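Kynurenine formamidase (Bacillus anthracis, PDB 4CO9) catalyses the zinc-dependent hydrolysis of N-formyl-L-kynurenine to L-kynurenine and formate, the second step of tryptophan degradation along the kynurenine pathway. Local coordinates at residues L90-E99 with I126-L137; L103-S114 with K140-V149. All blocks are in the same frame, centred on the assembly; numbering follows the deposited sequence. Where two conformers were deposited one is given.

The two contacts interleave along the chain: 90-99, 103-114, 126-137 and 140-149 follow in that order, so each segment of interaction 1 leads directly into one of interaction 2. Their centres lie about 11 Å apart. Interaction 2 joins strands 108-112 and 144-147 within the large mixed sheet, whereas interaction 1 pairs the short strands 92-93 and 128-129 and the helices after them as a layer packed on that sheet. The layers meet where Leu-129 CD2 touches Leu-111 CD1 at 3.7 Å and where Leu-137 lies against Ile-145. In interaction 2 Val-147 packs on zinc ligand Glu-175; in interaction 1 the Ile-126 side chain comes to about 7 Å from those of Glu-175 and substrate-binding Trp-22.

Interaction 1 of 2, residues L90-E99 with I126-L137; sequences LESIGKKELE and IPHLRADIAPFL
Leu-98 and Ile-133 form the apolar centre, Leu-98 CD1 lying 3.6 Å from Ile-133 CG1 and also touching Leu-137 CD2. Beside them the CB of Leu-98 meets the Phe-136 ring at CE2, while Ile-93 lies alongside both Pro-127 and Ile-133, its CB against Leu-129 CD2. The segments also pair as two very short parallel strands: Ile-93 N donates to His-128 O and Arg-130 N to Ile-93 O. Next to this pairing Ser-92 CB sits over one face of the His-128 imidazole, 3.6 Å from its centroid, a CH-pi contact.

Farther out, helix 95-98 begins at its N-cap, Gly-94, and Asp-132 OD1 receives Lys-95 N at 2.9 Å in a nearly straight bond (171°), from above the carboxylate plane. Arg-130, its chain bent at chi3 (-60°), brings its guanidinium against this helix start, with Gly-94 N over one face. Its NH1 donates in plane to Ser-92 OG (2.8 Å), and its NH2 forms a salt bridge with Glu-97 OE1 (2.8 Å) on the syn lone pair of that oxygen. Glu-97 OE1 also accepts from Gly-94 N. A water ties Arg-130 NH2 to Lys-96 N and Asp-132 OD2. The Glu-97 carboxylate probably offsets the guanidinium charge, and bonds to a hydroxyl, a carboxylate and a water limit the rotation of the group.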
loop_
_atom_site.group_PDB
_atom_site.type_symbol
_atom_site.label_atom_id
_atom_site.label_comp_id
_atom_site.label_asym_id
_atom_site.label_seq_id
_atom_site.Cartn_x
_atom_site.Cartn_y
_atom_site.Cartn_z
ATOM N N LEU C 90 -28.890 -9.513 -0.529
ATOM C CA LEU C 90 -28.970 -10.436 0.602
ATOM C C LEU C 90 -28.717 -9.671 1.892
ATOM O O LEU C 90 -27.751 -8.904 1.978
ATOM C CB LEU C 90 -27.956 -11.567 0.448
ATOM C CG LEU C 90 -28.203 -12.494 -0.744
ATOM C CD1 LEU C 90 -26.976 -13.343 -1.035
ATOM C CD2 LEU C 90 -29.417 -13.377 -0.489
ATOM N N GLU C 91 -29.585 -9.855 2.886
ATOM C CA GLU C 91 -29.438 -9.164 4.165
ATOM C C GLU C 91 -28.200 -9.645 4.906
ATOM O O GLU C 91 -27.557 -8.870 5.616
ATOM C CB GLU C 91 -30.689 -9.332 5.045
ATOM C CG GLU C 91 -31.915 -8.640 4.469
ATOM C CD GLU C 91 -33.102 -8.655 5.415
ATOM O OE1 GLU C 91 -33.206 -9.593 6.245
ATOM O OE2 GLU C 91 -33.937 -7.723 5.326
ATOM N N SER C 92 -27.866 -10.922 4.753
ATOM C CA SER C 92 -26.624 -11.446 5.319
ATOM C C SER C 92 -26.154 -12.668 4.548
ATOM O O SER C 92 -26.950 -13.351 3.896
ATOM C CB SER C 92 -26.787 -11.792 6.804
ATOM O OG SER C 92 -27.551 -12.970 6.980
ATOM N N ILE C 93 -24.854 -12.927 4.622
ATOM C CA ILE C 93 -24.231 -13.966 3.827
ATOM C C ILE C 93 -23.558 -14.984 4.725
ATOM O O ILE C 93 -22.685 -14.652 5.517
ATOM C CB ILE C 93 -23.212 -13.373 2.817
ATOM C CG1 ILE C 93 -23.915 -12.425 1.842
ATOM C CG2 ILE C 93 -22.502 -14.469 2.039
ATOM C CD1 ILE C 93 -23.606 -10.962 2.060
ATOM N N GLY C 94 -23.966 -16.241 4.600
ATOM C CA GLY C 94 -23.363 -17.328 5.365
ATOM C C GLY C 94 -23.177 -18.543 4.497
ATOM O O GLY C 94 -23.221 -18.454 3.265
ATOM N N LYS C 95 -22.980 -19.687 5.144
ATOM C CA LYS C 95 -22.776 -20.959 4.455
ATOM C C LYS C 95 -23.865 -21.209 3.424
ATOM O O LYS C 95 -23.573 -21.559 2.283
ATOM C CB LYS C 95 -22.739 -22.108 5.464
ATOM C CG LYS C 95 -22.722 -23.502 4.854
ATOM C CD LYS C 95 -22.325 -24.543 5.888
ATOM C CE LYS C 95 -22.587 -25.968 5.420
ATOM N NZ LYS C 95 -21.980 -26.274 4.096
ATOM N N LYS C 96 -25.116 -21.007 3.823
ATOM C CA LYS C 96 -26.254 -21.293 2.957
ATOM C C LYS C 96 -26.152 -20.575 1.616
ATOM O O LYS C 96 -26.403 -21.166 0.572
ATOM C CB LYS C 96 -27.572 -20.922 3.645
ATOM C CG LYS C 96 -28.803 -21.187 2.792
ATOM C CD LYS C 96 -30.093 -21.003 3.570
ATOM C CE LYS C 96 -31.292 -21.133 2.644
ATOM N NZ LYS C 96 -32.577 -21.018 3.377
ATOM N N GLU C 97 -25.773 -19.309 1.646
ATOM C CA GLU C 97 -25.708 -18.495 0.436
ATOM C C GLU C 97 -24.495 -18.816 -0.434
ATOM O O GLU C 97 -24.542 -18.608 -1.646
ATOM C CB GLU C 97 -25.705 -17.000 0.778
ATOM C CG GLU C 97 -27.030 -16.483 1.316
ATOM C CD GLU C 97 -27.309 -16.885 2.758
ATOM O OE1 GLU C 97 -26.363 -17.196 3.518
ATOM O OE2 GLU C 97 -28.487 -16.859 3.149
ATOM N N LEU C 98 -23.415 -19.304 0.169
ATOM C CA LEU C 98 -22.187 -19.589 -0.574
ATOM C C LEU C 98 -22.131 -21.015 -1.131
ATOM O O LEU C 98 -21.304 -21.307 -2.000
ATOM C CB LEU C 98 -20.961 -19.335 0.296
ATOM C CG LEU C 98 -20.742 -17.886 0.747
ATOM C CD1 LEU C 98 -19.354 -17.765 1.345
ATOM C CD2 LEU C 98 -20.912 -16.887 -0.394
ATOM N N GLU C 99 -23.012 -21.892 -0.652
ATOM C CA GLU C 99 -23.069 -23.278 -1.142
ATOM C C GLU C 99 -23.370 -23.350 -2.640
ATOM O O GLU C 99 -22.929 -24.273 -3.297
ATOM C CB GLU C 99 -24.111 -24.090 -0.360
ATOM C CG GLU C 99 -23.600 -24.614 0.979
ATOM C CD GLU C 99 -24.660 -25.353 1.790
ATOM O OE1 GLU C 99 -25.877 -25.204 1.519
ATOM O OE2 GLU C 99 -24.261 -26.099 2.706
ATOM N N ILE C 126 -25.585 -2.433 6.529
ATOM C CA ILE C 126 -24.926 -3.219 5.481
ATOM C C ILE C 126 -25.272 -4.693 5.624
ATOM O O ILE C 126 -25.720 -5.123 6.681
ATOM C CB ILE C 126 -23.389 -3.076 5.542
ATOM C CG1 ILE C 126 -22.853 -3.625 6.877
ATOM C CG2 ILE C 126 -22.992 -1.618 5.318
ATOM C CD1 ILE C 126 -21.345 -3.764 6.942
ATOM N N PRO C 127 -25.050 -5.478 4.562
ATOM C CA PRO C 127 -25.129 -6.919 4.720
ATOM C C PRO C 127 -23.907 -7.399 5.467
ATOM O O PRO C 127 -22.799 -7.014 5.121
ATOM C CB PRO C 127 -25.113 -7.442 3.278
ATOM C CG PRO C 127 -25.375 -6.257 2.422
ATOM C CD PRO C 127 -24.765 -5.115 3.168
ATOM N N HIS C 128 -24.098 -8.230 6.481
ATOM C CA HIS C 128 -22.972 -8.757 7.241
ATOM C C HIS C 128 -22.731 -10.210 6.850
ATOM O O HIS C 128 -23.550 -10.810 6.163
ATOM C CB HIS C 128 -23.230 -8.633 8.735
ATOM C CG HIS C 128 -24.458 -9.353 9.196
ATOM N ND1 HIS C 128 -25.718 -8.805 9.103
ATOM C CD2 HIS C 128 -24.616 -10.575 9.755
ATOM C CE1 HIS C 128 -26.601 -9.653 9.601
ATOM N NE2 HIS C 128 -25.960 -10.738 9.993
ATOM N N LEU C 129 -21.609 -10.754 7.299
ATOM C CA LEU C 129 -21.288 -12.160 7.141
ATOM C C LEU C 129 -21.645 -12.899 8.426
ATOM O O LEU C 129 -21.360 -12.421 9.523
ATOM C CB LEU C 129 -19.797 -12.342 6.862
ATOM C CG LEU C 129 -19.216 -11.448 5.767
ATOM C CD1 LEU C 129 -17.778 -11.852 5.502
ATOM C CD2 LEU C 129 -20.045 -11.523 4.488
ATOM N N ARG C 130 -22.290 -14.046 8.295
ATOM C CA ARG C 130 -22.648 -14.842 9.461
ATOM C C ARG C 130 -21.476 -15.723 9.853
ATOM O O ARG C 130 -20.695 -16.135 9.000
ATOM C CB ARG C 130 -23.905 -15.664 9.169
ATOM C CG ARG C 130 -25.112 -14.807 8.817
ATOM C CD ARG C 130 -26.417 -15.561 8.991
ATOM N NE ARG C 130 -26.474 -16.743 8.134
ATOM C CZ ARG C 130 -26.776 -16.726 6.839
ATOM N NH1 ARG C 130 -27.055 -15.590 6.212
ATOM N NH2 ARG C 130 -26.793 -17.867 6.159
ATOM N N ALA C 131 -21.371 -16.038 11.141
ATOM C CA ALA C 131 -20.222 -16.783 11.673
ATOM C C ALA C 131 -19.954 -18.125 10.988
ATOM O O ALA C 131 -18.798 -18.516 10.811
ATOM C CB ALA C 131 -20.374 -17.002 13.172
ATOM N N ASP C 132 -21.008 -18.823 10.589
ATOM C CA ASP C 132 -20.834 -20.141 9.951
ATOM C C ASP C 132 -20.132 -20.088 8.586
ATOM O O ASP C 132 -19.817 -21.124 8.001
ATOM C CB ASP C 132 -22.171 -20.900 9.865
ATOM C CG ASP C 132 -23.144 -20.332 8.824
ATOM O OD1 ASP C 132 -22.814 -19.406 8.054
ATOM O OD2 ASP C 132 -24.274 -20.860 8.761
ATOM N N ILE C 133 -19.923 -18.882 8.065
ATOM C CA ILE C 133 -19.158 -18.715 6.846
ATOM C C ILE C 133 -17.696 -19.152 7.036
ATOM O O ILE C 133 -17.067 -19.632 6.096
ATOM C CB ILE C 133 -19.240 -17.247 6.365
ATOM C CG1 ILE C 133 -19.032 -17.152 4.864
ATOM C CG2 ILE C 133 -18.219 -16.373 7.089
ATOM C CD1 ILE C 133 -19.265 -15.757 4.327
ATOM N N ALA C 134 -17.168 -19.006 8.252
ATOM C CA ALA C 134 -15.740 -19.191 8.505
ATOM C C ALA C 134 -15.231 -20.637 8.425
ATOM O O ALA C 134 -14.262 -20.900 7.710
ATOM C CB ALA C 134 -15.341 -18.555 9.829
ATOM N N PRO C 135 -15.868 -21.582 9.142
ATOM C CA PRO C 135 -15.465 -22.985 8.934
ATOM C C PRO C 135 -15.665 -23.448 7.492
ATOM O O PRO C 135 -14.839 -24.184 6.960
ATOM C CB PRO C 135 -16.391 -23.782 9.870
ATOM C CG PRO C 135 -17.034 -22.779 10.769
ATOM C CD PRO C 135 -17.012 -21.460 10.061
ATOM N N PHE C 136 -16.763 -23.025 6.874
ATOM C CA PHE C 136 -17.064 -23.357 5.481
ATOM C C PHE C 136 -15.948 -22.923 4.534
ATOM O O PHE C 136 -15.440 -23.723 3.757
ATOM C CB PHE C 136 -18.372 -22.686 5.055
ATOM C CG PHE C 136 -18.748 -22.944 3.628
ATOM C CD1 PHE C 136 -19.199 -24.194 3.241
ATOM C CD2 PHE C 136 -18.651 -21.937 2.665
ATOM C CE1 PHE C 136 -19.555 -24.445 1.923
ATOM C CE2 PHE C 136 -19.006 -22.184 1.346
ATOM C CZ PHE C 136 -19.463 -23.441 0.979
ATOM N N LEU C 137 -15.582 -21.648 4.597
ATOM C CA LEU C 137 -14.536 -21.107 3.727
ATOM C C LEU C 137 -13.165 -21.701 4.031
ATOM O O LEU C 137 -12.405 -22.029 3.122
ATOM C CB LEU C 137 -14.470 -19.579 3.859
ATOM C CG LEU C 137 -15.692 -18.817 3.349
ATOM C CD1 LEU C 137 -15.518 -17.330 3.610
ATOM C CD2 LEU C 137 -15.940 -19.077 1.877
HETATM O O HOH W 1 -28.311 -6.326 6.403
HETATM O O HOH W 2 -25.864 -20.564 6.622
#

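Interaction 2 of 2, residues L103-S114 with K140-V149; sequences LEGVERLLLRTS and KGIRLIGVDV
Asp-148 turns its carboxylate between its own backbone N and carbonyl carbon (chi1 61°), and Thr-113 sets OG1 in the equivalent place (chi1 72°), which lets OG1 donate a hydrogen bond to Asp-148 OD1 at 2.7 Å. This junction closes the C-terminal end of two adjacent parallel strands, 108-112 and 144-147, in the mixed sheet of the cyclase fold, joined by a beta-alpha-beta crossover through helix 133-140. Bonds from Leu-109 N to Leu-144 O, Gly-146 N to Leu-109 O and Leu-111 N to Gly-146 O zip the strands together. On the face bearing Leu-109, Ile-145 CD1 lies 3.8 Å from Leu-109 CD2 and also touches Leu-111 CG, with Leu-137 of the helix packed against Leu-109. On the other face Leu-110 CD2 rests on Gly-146 CA at 3.8 Å.

At the opposite end Lys-140 NZ makes a salt bridge to Glu-104 OE2 (3.0 Å), and Gly-141 ends helix 133-140 in a Schellman motif. Two waters bridge Lys-140 O to Gly-105 N and to Val-106 O. Back at Asp-148, Ser-114 N donates at 2.9 Å to the syn lone pair of OD2, while Thr-113 N and OG1 approach OD1 from opposite faces of the carboxylate plane.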
loop_
_atom_site.group_PDB
_atom_site.type_symbol
_atom_site.label_atom_id
_atom_site.label_comp_id
_atom_site.label_asym_id
_atom_site.label_seq_id
_atom_site.Cartn_x
_atom_site.Cartn_y
_atom_site.Cartn_z
ATOM N N LEU C 103 -16.458 -23.230 -5.476
ATOM C CA LEU C 103 -15.311 -22.499 -4.887
ATOM C C LEU C 103 -14.121 -23.395 -4.633
ATOM O O LEU C 103 -13.226 -23.023 -3.874
ATOM C CB LEU C 103 -15.743 -21.882 -3.559
ATOM C CG LEU C 103 -16.829 -20.815 -3.613
ATOM C CD1 LEU C 103 -17.322 -20.485 -2.212
ATOM C CD2 LEU C 103 -16.301 -19.566 -4.295
ATOM N N GLU C 104 -14.098 -24.577 -5.250
ATOM C CA GLU C 104 -12.975 -25.484 -5.049
ATOM C C GLU C 104 -11.691 -24.854 -5.588
ATOM O O GLU C 104 -11.679 -24.271 -6.659
ATOM C CB GLU C 104 -13.257 -26.872 -5.668
ATOM C CG GLU C 104 -14.476 -27.567 -5.057
ATOM C CD GLU C 104 -14.390 -27.672 -3.546
ATOM O OE1 GLU C 104 -13.476 -28.369 -3.066
ATOM O OE2 GLU C 104 -15.229 -27.056 -2.834
ATOM N N GLY C 105 -10.626 -24.944 -4.798
ATOM C CA GLY C 105 -9.313 -24.430 -5.181
ATOM C C GLY C 105 -9.148 -22.922 -5.026
ATOM O O GLY C 105 -8.067 -22.399 -5.287
ATOM N N VAL C 106 -10.199 -22.234 -4.595
ATOM C CA VAL C 106 -10.144 -20.795 -4.377
ATOM C C VAL C 106 -9.370 -20.480 -3.089
ATOM O O VAL C 106 -9.584 -21.101 -2.036
ATOM C CB VAL C 106 -11.566 -20.187 -4.324
ATOM C CG1 VAL C 106 -11.518 -18.713 -3.953
ATOM C CG2 VAL C 106 -12.251 -20.374 -5.669
ATOM N N GLU C 107 -8.463 -19.508 -3.179
ATOM C CA GLU C 107 -7.638 -19.076 -2.034
ATOM C C GLU C 107 -8.090 -17.715 -1.462
ATOM O O GLU C 107 -7.840 -17.409 -0.296
ATOM C CB GLU C 107 -6.164 -18.983 -2.462
ATOM C CG GLU C 107 -5.469 -20.251 -2.993
ATOM C CD GLU C 107 -4.227 -19.922 -3.817
ATOM O OE1 GLU C 107 -3.510 -18.941 -3.500
ATOM O OE2 GLU C 107 -3.972 -20.639 -4.804
ATOM N N ARG C 108 -8.712 -16.884 -2.292
ATOM C CA ARG C 108 -9.127 -15.531 -1.901
ATOM C C ARG C 108 -10.473 -15.269 -2.541
ATOM O O ARG C 108 -10.658 -15.592 -3.702
ATOM C CB ARG C 108 -8.117 -14.493 -2.396
ATOM C CG ARG C 108 -6.714 -14.690 -1.860
ATOM C CD ARG C 108 -5.641 -13.855 -2.530
ATOM N NE ARG C 108 -4.359 -14.345 -2.031
ATOM C CZ ARG C 108 -3.759 -15.456 -2.449
ATOM N NH1 ARG C 108 -4.266 -16.188 -3.444
ATOM N NH2 ARG C 108 -2.620 -15.828 -1.876
ATOM N N LEU C 109 -11.402 -14.686 -1.789
ATOM C CA LEU C 109 -12.754 -14.491 -2.277
ATOM C C LEU C 109 -13.234 -13.083 -1.998
ATOM O O LEU C 109 -13.179 -12.630 -0.857
ATOM C CB LEU C 109 -13.684 -15.508 -1.606
ATOM C CG LEU C 109 -15.149 -15.491 -2.011
ATOM C CD1 LEU C 109 -15.289 -15.929 -3.462
ATOM C CD2 LEU C 109 -15.956 -16.420 -1.115
ATOM N N LEU C 110 -13.654 -12.380 -3.050
ATOM C CA LEU C 110 -14.249 -11.045 -2.916
ATOM C C LEU C 110 -15.738 -11.126 -3.158
ATOM O O LEU C 110 -16.184 -11.723 -4.146
ATOM C CB LEU C 110 -13.619 -10.044 -3.885
ATOM C CG LEU C 110 -12.097 -9.960 -3.898
ATOM C CD1 LEU C 110 -11.599 -8.900 -4.861
ATOM C CD2 LEU C 110 -11.538 -9.708 -2.504
ATOM N N LEU C 111 -16.500 -10.509 -2.261
ATOM C CA LEU C 111 -17.952 -10.519 -2.295
ATOM C C LEU C 111 -18.491 -9.159 -2.719
ATOM O O LEU C 111 -18.278 -8.161 -2.027
ATOM C CB LEU C 111 -18.501 -10.878 -0.913
ATOM C CG LEU C 111 -17.974 -12.134 -0.234
ATOM C CD1 LEU C 111 -18.672 -12.354 1.104
ATOM C CD2 LEU C 111 -18.178 -13.346 -1.121
ATOM N N ARG C 112 -19.173 -9.122 -3.866
ATOM C CA ARG C 112 -19.880 -7.935 -4.310
ATOM C C ARG C 112 -21.301 -7.942 -3.747
ATOM O O ARG C 112 -22.147 -8.713 -4.200
ATOM C CB ARG C 112 -19.945 -7.850 -5.848
ATOM C CG ARG C 112 -20.401 -6.484 -6.344
ATOM C CD ARG C 112 -20.788 -6.417 -7.826
ATOM N NE ARG C 112 -19.709 -6.830 -8.724
ATOM C CZ ARG C 112 -19.531 -8.078 -9.143
ATOM N NH1 ARG C 112 -20.383 -9.048 -8.792
ATOM N NH2 ARG C 112 -18.507 -8.360 -9.926
ATOM N N THR C 113 -21.544 -7.120 -2.731
ATOM C CA THR C 113 -22.896 -6.937 -2.204
ATOM C C THR C 113 -23.634 -5.865 -2.989
ATOM O O THR C 113 -24.854 -5.881 -3.042
ATOM C CB THR C 113 -22.910 -6.529 -0.711
ATOM O OG1 THR C 113 -22.458 -5.179 -0.576
ATOM C CG2 THR C 113 -22.057 -7.461 0.135
ATOM N N SER C 114 -22.887 -4.935 -3.581
ATOM C CA SER C 114 -23.444 -3.762 -4.250
ATOM C C SER C 114 -24.451 -3.039 -3.367
ATOM O O SER C 114 -25.412 -2.459 -3.868
ATOM C CB SER C 114 -24.096 -4.147 -5.585
ATOM O OG SER C 114 -23.151 -4.771 -6.451
ATOM N N LYS C 140 -12.432 -25.003 2.592
ATOM C CA LYS C 140 -12.092 -24.927 1.163
ATOM C C LYS C 140 -10.684 -24.447 0.893
ATOM O O LYS C 140 -10.222 -24.548 -0.238
ATOM C CB LYS C 140 -13.077 -24.027 0.421
ATOM C CG LYS C 140 -14.498 -24.510 0.546
ATOM C CD LYS C 140 -15.323 -24.166 -0.666
ATOM C CE LYS C 140 -16.731 -24.699 -0.496
ATOM N NZ LYS C 140 -16.762 -26.185 -0.435
ATOM N N GLY C 141 -10.012 -23.911 1.910
ATOM C CA GLY C 141 -8.658 -23.376 1.746
ATOM C C GLY C 141 -8.620 -21.863 1.528
ATOM O O GLY C 141 -7.594 -21.311 1.161
ATOM N N ILE C 142 -9.734 -21.181 1.748
ATOM C CA ILE C 142 -9.793 -19.742 1.533
ATOM C C ILE C 142 -9.099 -19.025 2.687
ATOM O O ILE C 142 -9.405 -19.276 3.842
ATOM C CB ILE C 142 -11.248 -19.278 1.336
ATOM C CG1 ILE C 142 -11.724 -19.767 -0.037
ATOM C CG2 ILE C 142 -11.367 -17.763 1.447
ATOM C CD1 ILE C 142 -13.205 -19.710 -0.257
ATOM N N ARG C 143 -8.165 -18.136 2.344
ATOM C CA ARG C 143 -7.330 -17.437 3.314
ATOM C C ARG C 143 -7.659 -15.953 3.457
ATOM O O ARG C 143 -7.180 -15.304 4.384
ATOM C CB ARG C 143 -5.864 -17.564 2.927
ATOM C CG ARG C 143 -5.360 -18.985 2.749
ATOM C CD ARG C 143 -3.964 -18.955 2.154
ATOM N NE ARG C 143 -2.955 -18.692 3.183
ATOM C CZ ARG C 143 -1.719 -18.262 2.949
ATOM N NH1 ARG C 143 -1.321 -18.024 1.711
ATOM N NH2 ARG C 143 -0.880 -18.061 3.960
ATOM N N LEU C 144 -8.447 -15.417 2.542
ATOM C CA LEU C 144 -8.806 -14.007 2.581
ATOM C C LEU C 144 -10.208 -13.818 2.042
ATOM O O LEU C 144 -10.572 -14.369 1.008
ATOM C CB LEU C 144 -7.812 -13.185 1.755
ATOM C CG LEU C 144 -8.153 -11.712 1.514
ATOM C CD1 LEU C 144 -7.883 -10.802 2.698
ATOM C CD2 LEU C 144 -7.410 -11.181 0.305
ATOM N N ILE C 145 -10.979 -13.009 2.759
ATOM C CA ILE C 145 -12.304 -12.605 2.346
ATOM C C ILE C 145 -12.318 -11.087 2.242
ATOM O O ILE C 145 -11.803 -10.378 3.127
ATOM C CB ILE C 145 -13.392 -13.143 3.313
ATOM C CG1 ILE C 145 -14.786 -12.975 2.726
ATOM C CG2 ILE C 145 -13.356 -12.455 4.671
ATOM C CD1 ILE C 145 -15.149 -14.039 1.732
ATOM N N GLY C 146 -12.885 -10.597 1.138
ATOM C CA GLY C 146 -13.025 -9.167 0.913
ATOM C C GLY C 146 -14.475 -8.818 0.680
ATOM O O GLY C 146 -15.202 -9.602 0.064
ATOM N N VAL C 147 -14.894 -7.663 1.188
ATOM C CA VAL C 147 -16.243 -7.163 0.998
ATOM C C VAL C 147 -16.252 -5.713 0.510
ATOM O O VAL C 147 -15.337 -4.937 0.823
ATOM C CB VAL C 147 -17.090 -7.286 2.288
ATOM C CG1 VAL C 147 -17.300 -8.747 2.627
ATOM C CG2 VAL C 147 -16.449 -6.550 3.455
ATOM N N ASP C 148 -17.286 -5.350 -0.249
ATOM C CA ASP C 148 -17.413 -3.984 -0.767
ATOM C C ASP C 148 -18.191 -3.063 0.165
ATOM O O ASP C 148 -18.857 -2.130 -0.287
ATOM C CB ASP C 148 -18.026 -3.988 -2.173
ATOM C CG ASP C 148 -19.421 -4.583 -2.215
ATOM O OD1 ASP C 148 -19.873 -5.154 -1.199
ATOM O OD2 ASP C 148 -20.060 -4.508 -3.289
ATOM N N VAL C 149 -18.090 -3.323 1.467
ATOM C CA VAL C 149 -18.691 -2.503 2.516
ATOM C C VAL C 149 -17.674 -2.365 3.669
ATOM O O VAL C 149 -16.644 -3.033 3.664
ATOM C CB VAL C 149 -20.013 -3.112 3.027
ATOM C CG1 VAL C 149 -21.119 -2.882 2.013
ATOM C CG2 VAL C 149 -19.848 -4.599 3.307
HETATM O O HOH W 3 -10.754 -26.059 -2.283
HETATM O O HOH W 4 -8.247 -23.462 -1.950
#